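PDB 3EY5: acetyltransferase-like, GNAT family from Bacteroides thetaiotaomicron, which is assigned to the GNAT family and probably transfers an acetyl group to a nitrogen atom of a substrate that has not been established. Local coordinates for residues 20-25 and 61-66; 70-75 and 171-177; 136-140 and 149-153. All blocks are in the same frame, centred on the assembly; numbering follows the deposited sequence. Where two conformers were deposited one is given.

Interaction 1 of 3, residues 20-25 and 61-66; sequences FMEELL and PIGFIT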
loop_
_atom_site.group_PDB
_atom_site.type_symbol
_atom_site.label_atom_id
_atom_site.label_comp_id
_atom_site.label_asym_id
_atom_site.label_seq_id
_atom_site.Cartn_x
_atom_site.Cartn_y
_atom_site.Cartn_z
ATOM N N PHE A 20 3.938 -9.953 -13.668
ATOM C CA PHE A 20 4.945 -9.857 -12.625
ATOM C C PHE A 20 4.341 -9.319 -11.316
ATOM O O PHE A 20 4.537 -9.903 -10.257
ATOM C CB PHE A 20 6.118 -8.956 -13.066
ATOM C CG PHE A 20 7.065 -8.584 -11.939
ATOM C CD1 PHE A 20 8.064 -9.468 -11.529
ATOM C CD2 PHE A 20 6.944 -7.360 -11.275
ATOM C CE1 PHE A 20 8.935 -9.125 -10.494
ATOM C CE2 PHE A 20 7.817 -7.012 -10.239
ATOM C CZ PHE A 20 8.812 -7.898 -9.849
HETATM N N MSE A 21 3.643 -8.191 -11.404
HETATM C CA MSE A 21 2.970 -7.579 -10.249
HETATM C C MSE A 21 2.009 -8.597 -9.596
HETATM O O MSE A 21 2.054 -8.838 -8.374
HETATM C CB MSE A 21 2.226 -6.304 -10.694
HETATM C CG MSE A 21 1.320 -5.622 -9.666
HETATM SE SE MSE A 21 -0.477 -6.386 -9.566
HETATM C CE MSE A 21 -1.098 -5.397 -7.995
ATOM N N GLU A 22 1.178 -9.202 -10.427
ATOM C CA GLU A 22 0.173 -10.169 -10.006
ATOM C C GLU A 22 0.739 -11.444 -9.324
ATOM O O GLU A 22 0.210 -11.871 -8.299
ATOM C CB GLU A 22 -0.656 -10.568 -11.223
ATOM C CG GLU A 22 -2.031 -11.112 -10.879
ATOM C CD GLU A 22 -2.825 -11.447 -12.122
ATOM O OE1 GLU A 22 -2.656 -12.571 -12.670
ATOM O OE2 GLU A 22 -3.605 -10.568 -12.564
ATOM N N GLU A 23 1.784 -12.046 -9.901
ATOM C CA GLU A 23 2.458 -13.180 -9.272
ATOM C C GLU A 23 3.036 -12.792 -7.897
ATOM O O GLU A 23 2.848 -13.496 -6.904
ATOM C CB GLU A 23 3.550 -13.764 -10.196
ATOM C CG GLU A 23 4.276 -15.006 -9.604
ATOM C CD GLU A 23 4.637 -16.107 -10.627
ATOM O OE1 GLU A 23 4.775 -15.813 -11.846
ATOM O OE2 GLU A 23 4.791 -17.284 -10.201
ATOM N N LEU A 24 3.726 -11.656 -7.853
ATOM C CA LEU A 24 4.354 -11.183 -6.644
ATOM C C LEU A 24 3.325 -10.850 -5.540
ATOM O O LEU A 24 3.518 -11.192 -4.359
ATOM C CB LEU A 24 5.218 -9.979 -6.998
ATOM C CG LEU A 24 5.975 -9.301 -5.886
ATOM C CD1 LEU A 24 6.766 -10.353 -5.052
ATOM C CD2 LEU A 24 6.903 -8.226 -6.494
ATOM N N LEU A 25 2.240 -10.191 -5.935
ATOM C CA LEU A 25 1.092 -9.963 -5.052
ATOM C C LEU A 25 0.540 -11.252 -4.413
ATOM O O LEU A 25 0.328 -11.316 -3.204
ATOM C CB LEU A 25 -0.044 -9.296 -5.832
ATOM C CG LEU A 25 -1.345 -9.002 -5.070
ATOM C CD1 LEU A 25 -1.173 -7.938 -4.014
ATOM C CD2 LEU A 25 -2.462 -8.635 -6.071
ATOM N N PRO A 61 12.886 -5.034 -12.828
ATOM C CA PRO A 61 11.674 -4.931 -12.004
ATOM C C PRO A 61 11.942 -5.642 -10.670
ATOM O O PRO A 61 12.343 -6.803 -10.683
ATOM C CB PRO A 61 10.620 -5.686 -12.828
ATOM C CG PRO A 61 11.294 -6.056 -14.144
ATOM C CD PRO A 61 12.752 -6.031 -13.903
ATOM N N ILE A 62 11.777 -4.937 -9.549
ATOM C CA ILE A 62 12.121 -5.460 -8.223
ATOM C C ILE A 62 10.911 -5.449 -7.286
ATOM O O ILE A 62 10.984 -5.971 -6.171
ATOM C CB ILE A 62 13.271 -4.643 -7.536
ATOM C CG1 ILE A 62 12.759 -3.290 -7.011
ATOM C CG2 ILE A 62 14.550 -4.526 -8.472
ATOM C CD1 ILE A 62 13.844 -2.239 -6.865
ATOM N N GLY A 63 9.811 -4.843 -7.733
ATOM C CA GLY A 63 8.643 -4.646 -6.880
ATOM C C GLY A 63 7.449 -4.002 -7.550
ATOM O O GLY A 63 7.434 -3.769 -8.773
ATOM N N PHE A 64 6.407 -3.792 -6.753
ATOM C CA PHE A 64 5.202 -3.094 -7.207
ATOM C C PHE A 64 4.681 -2.311 -6.020
ATOM O O PHE A 64 5.021 -2.601 -4.865
ATOM C CB PHE A 64 4.111 -4.049 -7.765
ATOM C CG PHE A 64 3.320 -4.761 -6.689
ATOM C CD1 PHE A 64 2.181 -4.181 -6.154
ATOM C CD2 PHE A 64 3.757 -5.971 -6.181
ATOM C CE1 PHE A 64 1.457 -4.821 -5.124
ATOM C CE2 PHE A 64 3.047 -6.626 -5.160
ATOM C CZ PHE A 64 1.891 -6.039 -4.627
ATOM N N ILE A 65 3.866 -1.314 -6.310
ATOM C CA ILE A 65 3.176 -0.586 -5.286
ATOM C C ILE A 65 1.911 -0.106 -5.928
ATOM O O ILE A 65 1.893 0.298 -7.099
ATOM C CB ILE A 65 4.030 0.632 -4.757
ATOM C CG1 ILE A 65 3.230 1.510 -3.774
ATOM C CG2 ILE A 65 4.527 1.513 -5.916
ATOM C CD1 ILE A 65 4.097 2.072 -2.646
ATOM N N THR A 66 0.837 -0.161 -5.172
ATOM C CA THR A 66 -0.435 0.328 -5.654
ATOM C C THR A 66 -0.840 1.398 -4.663
ATOM O O THR A 66 -0.566 1.276 -3.454
ATOM C CB THR A 66 -1.523 -0.819 -5.648
ATOM O OG1 THR A 66 -1.702 -1.320 -4.315
ATOM C CG2 THR A 66 -1.070 -1.931 -6.464
#
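The first torsion of F64 sets its CG between the backbone N and the carbonyl carbon (chi1 78°), turning the ring toward helix 20-25, while M21, a selenomethionine, bends at chi2 (-84°) and folds over that ring. CG of M21 rests 3.7 Å from CG of F64, and further along SE stands above the ring face, 5.1 Å from its centroid, a rather distant Met-aromatic contact. CE of M21 then reaches past the ring to T66, meeting its CG2 at 3.8 Å; the hydroxyl of T66 is engaged elsewhere, with the backbone N of H78. The two leucines finish the seat for the ring. L24 brings CD2 to the ring edge, in plane, 3.9 Å from CD2 of F64, and L25 comes in roughly perpendicular to put CD1 3.7 Å from CZ. Were F64 replaced by an alanine, M21, L24 and L25 would probably lose their common partner and a gap would open between helix and strand. At the start of the strand segment F20 takes over: CB of P61 lies over one face of its ring, 4.0 Å from CE2, as a CH-pi contact, and the edge of the ring turns to the backbone of I62 and G63. Together these two sit opposite I55 of strand 50-57, forming a beta bulge. Segment 20-25 crosses segment 61-66 at 81°, their axes 8.3 Å apart at closest approach. This is a helix laid over a face of the antiparallel N-terminal half of the GNAT sheet, with L37 and L40 of helix 37-46 packing alongside.

Interaction 2 of 3, residues 70-75 and 171-177; sequences FDEFYY and KLHTIVY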
loop_
_atom_site.group_PDB
_atom_site.type_symbol
_atom_site.label_atom_id
_atom_site.label_comp_id
_atom_site.label_asym_id
_atom_site.label_seq_id
_atom_site.Cartn_x
_atom_site.Cartn_y
_atom_site.Cartn_z
ATOM N N PHE A 70 -6.082 10.737 -3.437
ATOM C CA PHE A 70 -7.248 11.385 -2.802
ATOM C C PHE A 70 -7.086 12.901 -2.652
ATOM O O PHE A 70 -7.585 13.497 -1.691
ATOM C CB PHE A 70 -7.543 10.809 -1.407
ATOM C CG PHE A 70 -8.074 9.407 -1.412
ATOM C CD1 PHE A 70 -7.281 8.352 -0.989
ATOM C CD2 PHE A 70 -9.376 9.132 -1.826
ATOM C CE1 PHE A 70 -7.780 7.047 -0.973
ATOM C CE2 PHE A 70 -9.867 7.827 -1.825
ATOM C CZ PHE A 70 -9.056 6.786 -1.399
ATOM N N ASP A 71 -6.390 13.529 -3.599
ATOM C CA ASP A 71 -6.274 15.003 -3.700
ATOM C C ASP A 71 -5.550 15.630 -2.518
ATOM O O ASP A 71 -4.605 16.366 -2.711
ATOM C CB ASP A 71 -7.627 15.705 -3.923
ATOM C CG ASP A 71 -8.546 14.933 -4.848
ATOM O OD1 ASP A 71 -8.218 14.806 -6.052
ATOM O OD2 ASP A 71 -9.602 14.461 -4.354
ATOM N N GLU A 72 -5.998 15.360 -1.299
ATOM C CA GLU A 72 -5.277 15.827 -0.121
ATOM C C GLU A 72 -4.065 14.956 0.216
ATOM O O GLU A 72 -3.073 15.465 0.730
ATOM C CB GLU A 72 -6.200 15.886 1.104
ATOM C CG GLU A 72 -7.405 16.790 0.931
ATOM C CD GLU A 72 -8.686 16.024 0.654
ATOM O OE1 GLU A 72 -8.635 14.775 0.552
ATOM O OE2 GLU A 72 -9.748 16.680 0.556
ATOM N N PHE A 73 -4.165 13.652 -0.062
ATOM C CA PHE A 73 -3.180 12.640 0.386
ATOM C C PHE A 73 -3.239 11.444 -0.551
ATOM O O PHE A 73 -4.209 11.313 -1.337
ATOM C CB PHE A 73 -3.453 12.157 1.822
ATOM C CG PHE A 73 -4.763 11.435 1.971
ATOM C CD1 PHE A 73 -4.815 10.048 2.006
ATOM C CD2 PHE A 73 -5.937 12.135 2.104
ATOM C CE1 PHE A 73 -6.023 9.384 2.134
ATOM C CE2 PHE A 73 -7.166 11.465 2.216
ATOM C CZ PHE A 73 -7.206 10.096 2.239
ATOM N N TYR A 74 -2.218 10.575 -0.415
ATOM C CA TYR A 74 -2.118 9.297 -1.081
ATOM C C TYR A 74 -2.234 8.125 -0.077
ATOM O O TYR A 74 -1.664 8.171 1.040
ATOM C CB TYR A 74 -0.757 9.181 -1.789
ATOM C CG TYR A 74 -0.507 10.197 -2.885
ATOM C CD1 TYR A 74 -1.226 10.167 -4.081
ATOM C CD2 TYR A 74 0.461 11.179 -2.725
ATOM C CE1 TYR A 74 -0.985 11.121 -5.105
ATOM C CE2 TYR A 74 0.727 12.130 -3.736
ATOM C CZ TYR A 74 0.005 12.088 -4.915
ATOM O OH TYR A 74 0.273 13.032 -5.875
ATOM N N TYR A 75 -2.953 7.080 -0.499
ATOM C CA TYR A 75 -3.130 5.877 0.318
ATOM C C TYR A 75 -2.430 4.717 -0.352
ATOM O O TYR A 75 -2.744 4.393 -1.517
ATOM C CB TYR A 75 -4.610 5.518 0.471
ATOM C CG TYR A 75 -4.797 4.198 1.166
ATOM C CD1 TYR A 75 -4.334 4.008 2.484
ATOM C CD2 TYR A 75 -5.411 3.122 0.515
ATOM C CE1 TYR A 75 -4.486 2.793 3.123
ATOM C CE2 TYR A 75 -5.579 1.892 1.162
ATOM C CZ TYR A 75 -5.094 1.746 2.461
ATOM O OH TYR A 75 -5.264 0.558 3.145
ATOM N N LYS A 171 -12.889 8.211 4.024
ATOM C CA LYS A 171 -12.413 8.066 2.641
ATOM C C LYS A 171 -11.925 6.656 2.272
ATOM O O LYS A 171 -12.256 6.149 1.202
ATOM C CB LYS A 171 -11.283 9.081 2.348
ATOM C CG LYS A 171 -11.714 10.536 2.483
ATOM C CD LYS A 171 -10.616 11.514 2.023
ATOM C CE LYS A 171 -10.906 12.979 2.431
ATOM N NZ LYS A 171 -10.355 13.373 3.798
ATOM N N LEU A 172 -11.132 6.044 3.158
ATOM C CA LEU A 172 -10.625 4.689 2.960
ATOM C C LEU A 172 -11.735 3.634 2.908
ATOM O O LEU A 172 -11.769 2.784 1.985
ATOM C CB LEU A 172 -9.627 4.301 4.085
ATOM C CG LEU A 172 -8.373 5.181 4.243
ATOM C CD1 LEU A 172 -7.428 4.592 5.295
ATOM C CD2 LEU A 172 -7.642 5.353 2.942
ATOM N N HIS A 173 -12.615 3.657 3.915
ATOM C CA HIS A 173 -13.660 2.648 4.013
ATOM C C HIS A 173 -14.623 2.684 2.827
ATOM O O HIS A 173 -15.070 1.657 2.342
ATOM C CB HIS A 173 -14.425 2.820 5.309
ATOM C CG HIS A 173 -13.668 2.330 6.495
ATOM N ND1 HIS A 173 -14.282 1.965 7.671
ATOM C CD2 HIS A 173 -12.342 2.097 6.670
ATOM C CE1 HIS A 173 -13.367 1.553 8.537
ATOM N NE2 HIS A 173 -12.181 1.616 7.951
ATOM N N THR A 174 -14.946 3.868 2.363
ATOM C CA THR A 174 -15.977 3.936 1.344
ATOM C C THR A 174 -15.370 3.701 -0.036
ATOM O O THR A 174 -15.898 2.882 -0.794
ATOM C CB THR A 174 -16.769 5.231 1.419
ATOM O OG1 THR A 174 -15.860 6.327 1.465
ATOM C CG2 THR A 174 -17.595 5.284 2.701
ATOM N N ILE A 175 -14.241 4.354 -0.331
ATOM C CA ILE A 175 -13.662 4.326 -1.676
ATOM C C ILE A 175 -12.796 3.119 -1.950
ATOM O O ILE A 175 -12.861 2.535 -3.032
ATOM C CB ILE A 175 -12.874 5.600 -1.984
ATOM C CG1 ILE A 175 -13.837 6.789 -1.902
ATOM C CG2 ILE A 175 -12.282 5.515 -3.418
ATOM C CD1 ILE A 175 -13.269 8.020 -1.278
ATOM N N VAL A 176 -11.977 2.731 -0.982
ATOM C CA VAL A 176 -11.077 1.631 -1.256
ATOM C C VAL A 176 -11.749 0.278 -0.985
ATOM O O VAL A 176 -11.566 -0.695 -1.722
ATOM C CB VAL A 176 -9.751 1.807 -0.495
ATOM C CG1 VAL A 176 -8.903 0.559 -0.603
ATOM C CG2 VAL A 176 -9.009 3.037 -1.047
ATOM N N TYR A 177 -12.515 0.238 0.086
ATOM C CA TYR A 177 -13.046 -1.017 0.614
ATOM C C TYR A 177 -14.524 -1.226 0.315
ATOM O O TYR A 177 -15.048 -2.322 0.548
ATOM C CB TYR A 177 -12.710 -1.142 2.105
ATOM C CG TYR A 177 -11.204 -1.215 2.280
ATOM C CD1 TYR A 177 -10.486 -0.114 2.687
ATOM C CD2 TYR A 177 -10.507 -2.390 2.019
ATOM C CE1 TYR A 177 -9.112 -0.161 2.845
ATOM C CE2 TYR A 177 -9.123 -2.452 2.138
ATOM C CZ TYR A 177 -8.433 -1.320 2.558
ATOM O OH TYR A 177 -7.056 -1.330 2.711
#
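F70, in a tight turn over 70-73 closed by F70 N to F73 O, and Y75, in the strand that follows, face helix 161-176 where a wider pi-type turn lets L172 O accept from both V176 N and Y177 N; F70 CA lies 8.2 Å from K171 CA, and Y75 CA 8.0 Å from L172 CA. L172 pushes CD2 over one face of the Y75 ring, 3.5 Å from its CG and displaced toward the rim, a CH-pi contact. The F70 ring presents its edge to V176, whose CG2 sits in plane, 3.8 Å from CZ; I175 CD1 also comes to 3.5 Å from F70 CE2. Nearer solvent, K171 passes F73 at a slant, its CD at the ring edge, in plane, 3.5 Å from CE2. With CG anti to the backbone N (chi1 173°), Y75 stretches past V176 until its hydroxyl meets that of Y177, OH to OH 2.6 Å. E109 OE2 also bonds weakly to the Y75 hydroxyl. The chemistry is therefore lopsided: aliphatic groups against aromatic rings supply most of the grip, and one short hydroxyl pair ties the far ends of the Y75 and Y177 rings together.

Interaction 3 of 3, residues 136-140 and 149-153; sequences DYYQP and LPMYL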
loop_
_atom_site.group_PDB
_atom_site.type_symbol
_atom_site.label_atom_id
_atom_site.label_comp_id
_atom_site.label_asym_id
_atom_site.label_seq_id
_atom_site.Cartn_x
_atom_site.Cartn_y
_atom_site.Cartn_z
ATOM N N ASP A 136 -8.107 3.633 16.799
ATOM C CA ASP A 136 -8.637 2.288 16.719
ATOM C C ASP A 136 -9.143 1.994 15.277
ATOM O O ASP A 136 -10.346 1.856 15.044
ATOM C CB ASP A 136 -9.770 2.117 17.743
ATOM C CG ASP A 136 -10.240 0.663 17.866
ATOM O OD1 ASP A 136 -9.430 -0.262 17.571
ATOM O OD2 ASP A 136 -11.421 0.439 18.259
ATOM N N TYR A 137 -8.217 1.895 14.329
ATOM C CA TYR A 137 -8.543 1.640 12.935
ATOM C C TYR A 137 -8.804 0.121 12.646
ATOM O O TYR A 137 -8.162 -0.762 13.249
ATOM C CB TYR A 137 -7.399 2.146 12.060
ATOM C CG TYR A 137 -7.690 1.933 10.585
ATOM C CD1 TYR A 137 -8.654 2.692 9.938
ATOM C CD2 TYR A 137 -7.006 0.983 9.852
ATOM C CE1 TYR A 137 -8.954 2.511 8.570
ATOM C CE2 TYR A 137 -7.292 0.779 8.492
ATOM C CZ TYR A 137 -8.291 1.534 7.862
ATOM O OH TYR A 137 -8.583 1.355 6.500
ATOM N N TYR A 138 -9.719 -0.145 11.711
ATOM C CA TYR A 138 -10.002 -1.486 11.173
ATOM C C TYR A 138 -10.029 -1.464 9.658
ATOM O O TYR A 138 -10.671 -0.591 9.065
ATOM C CB TYR A 138 -11.369 -2.000 11.679
ATOM C CG TYR A 138 -11.300 -2.455 13.131
ATOM C CD1 TYR A 138 -11.468 -1.544 14.167
ATOM C CD2 TYR A 138 -11.016 -3.789 13.456
ATOM C CE1 TYR A 138 -11.355 -1.940 15.491
ATOM C CE2 TYR A 138 -10.921 -4.200 14.771
ATOM C CZ TYR A 138 -11.086 -3.266 15.775
ATOM O OH TYR A 138 -11.006 -3.651 17.081
ATOM N N GLN A 139 -9.333 -2.404 9.024
ATOM C CA GLN A 139 -9.483 -2.606 7.593
ATOM C C GLN A 139 -10.728 -3.464 7.317
ATOM O O GLN A 139 -10.781 -4.628 7.733
ATOM C CB GLN A 139 -8.249 -3.304 7.026
ATOM C CG GLN A 139 -8.285 -3.429 5.500
ATOM C CD GLN A 139 -7.241 -4.395 4.993
ATOM O OE1 GLN A 139 -7.571 -5.430 4.412
ATOM N NE2 GLN A 139 -5.982 -4.088 5.240
ATOM N N PRO A 140 -11.730 -2.892 6.589
ATOM C CA PRO A 140 -12.899 -3.644 6.133
ATOM C C PRO A 140 -12.404 -4.808 5.287
ATOM O O PRO A 140 -11.345 -4.704 4.705
ATOM C CB PRO A 140 -13.662 -2.637 5.226
ATOM C CG PRO A 140 -13.151 -1.286 5.622
ATOM C CD PRO A 140 -11.668 -1.553 5.973
ATOM N N LEU A 149 -10.200 -6.107 9.935
ATOM C CA LEU A 149 -8.873 -6.394 10.498
ATOM C C LEU A 149 -8.333 -5.231 11.338
ATOM O O LEU A 149 -8.215 -4.132 10.835
ATOM C CB LEU A 149 -7.876 -6.777 9.395
ATOM C CG LEU A 149 -8.311 -7.878 8.420
ATOM C CD1 LEU A 149 -7.306 -7.944 7.269
ATOM C CD2 LEU A 149 -8.477 -9.249 9.137
ATOM N N PRO A 150 -8.022 -5.480 12.625
ATOM C CA PRO A 150 -7.482 -4.397 13.450
ATOM C C PRO A 150 -6.127 -3.962 12.863
ATOM O O PRO A 150 -5.362 -4.817 12.466
ATOM C CB PRO A 150 -7.303 -5.046 14.829
ATOM C CG PRO A 150 -7.889 -6.442 14.723
ATOM C CD PRO A 150 -7.941 -6.799 13.273
HETATM N N MSE A 151 -5.881 -2.664 12.720
HETATM C CA MSE A 151 -4.641 -2.181 12.110
HETATM C C MSE A 151 -4.388 -0.845 12.680
HETATM O O MSE A 151 -5.199 -0.334 13.434
HETATM C CB MSE A 151 -4.792 -1.993 10.609
HETATM C CG MSE A 151 -5.323 -3.209 9.962
HETATM SE SE MSE A 151 -3.900 -4.440 9.462
HETATM C CE MSE A 151 -4.491 -4.065 7.669
ATOM N N TYR A 152 -3.267 -0.256 12.312
ATOM C CA TYR A 152 -3.009 1.146 12.636
ATOM C C TYR A 152 -2.704 1.804 11.328
ATOM O O TYR A 152 -2.166 1.178 10.405
ATOM C CB TYR A 152 -1.800 1.306 13.568
ATOM C CG TYR A 152 -2.084 1.000 15.020
ATOM C CD1 TYR A 152 -3.366 1.257 15.578
ATOM C CD2 TYR A 152 -1.082 0.506 15.856
ATOM C CE1 TYR A 152 -3.630 0.995 16.932
ATOM C CE2 TYR A 152 -1.329 0.247 17.200
ATOM C CZ TYR A 152 -2.594 0.483 17.727
ATOM O OH TYR A 152 -2.836 0.207 19.048
ATOM N N LEU A 153 -2.986 3.084 11.260
ATOM C CA LEU A 153 -2.530 3.875 10.108
ATOM C C LEU A 153 -1.187 4.489 10.469
ATOM O O LEU A 153 -0.900 4.759 11.636
ATOM C CB LEU A 153 -3.509 4.986 9.765
ATOM C CG LEU A 153 -4.937 4.627 9.357
ATOM C CD1 LEU A 153 -5.684 5.980 9.169
ATOM C CD2 LEU A 153 -4.958 3.764 8.046
#
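CD2 of L153 stands over the centre of the Y137 ring, 3.8 Å from CE2, with the two side chains roughly perpendicular. The same ring turns its edge to M151, a selenomethionine, whose CB sits in the ring plane 3.8 Å from CD2; L153 thus takes a face and M151 the edge. A chi1 of -179° swings the Y137 ring straight out from the strand and delivers its hydroxyl to E109 OE2. Q139 points to this same face of the sheet, lying alongside L149; its NE2 goes to E109 OE1, and the two residues thus hold both oxygens of one carboxylate from the hairpin. On the opposite face Y138 meets P150, CE2 to CB 3.7 Å, the side chains set obliquely, and R112 makes a cation-pi contact with the tyrosine ring.

Behind the side chains the backbones pair antiparallel. Q139 and L149 exchange two short bonds, Q139 N to L149 O and L149 N to Q139 O, both 2.7 Å. Y138 and P150 form the non-hydrogen-bonded pair between, a place where the proline, having no N-H, costs no bond across this pair. Farther along, M151 N reaches Y137 O at 3.0 Å from well above the carbonyl plane, 40° out of it, and R112 NH2 bonds to that oxygen too. The directions of segments 136-139 and 149-153 lie at 124°, far from a flat antiparallel pair. It is a strongly twisted beta hairpin, whose longer strand, 149-156, also pairs with strand 106-110 in the C-terminal half of the GNAT sheet.

From the N terminus, interaction 1 comes first, joining helix 15-28 to strand 60-69 and closing a loop that includes helix 37-46 and strand 50-57. Interaction 2 opens just after that strand, at 70-75, and closes nearly a hundred residues later on the last helix, 161-176. Interaction 3, a short hairpin closure, is nested inside this second loop. Interactions 1 and 2 are in series on opposite sides of the chain's centre, their strands neighbours in the one sheet. Interactions 2 and 3 touch directly: H173 packs on Y137 and Y138, and Y177 on Q139 and P140, joining the final helix to the hairpin.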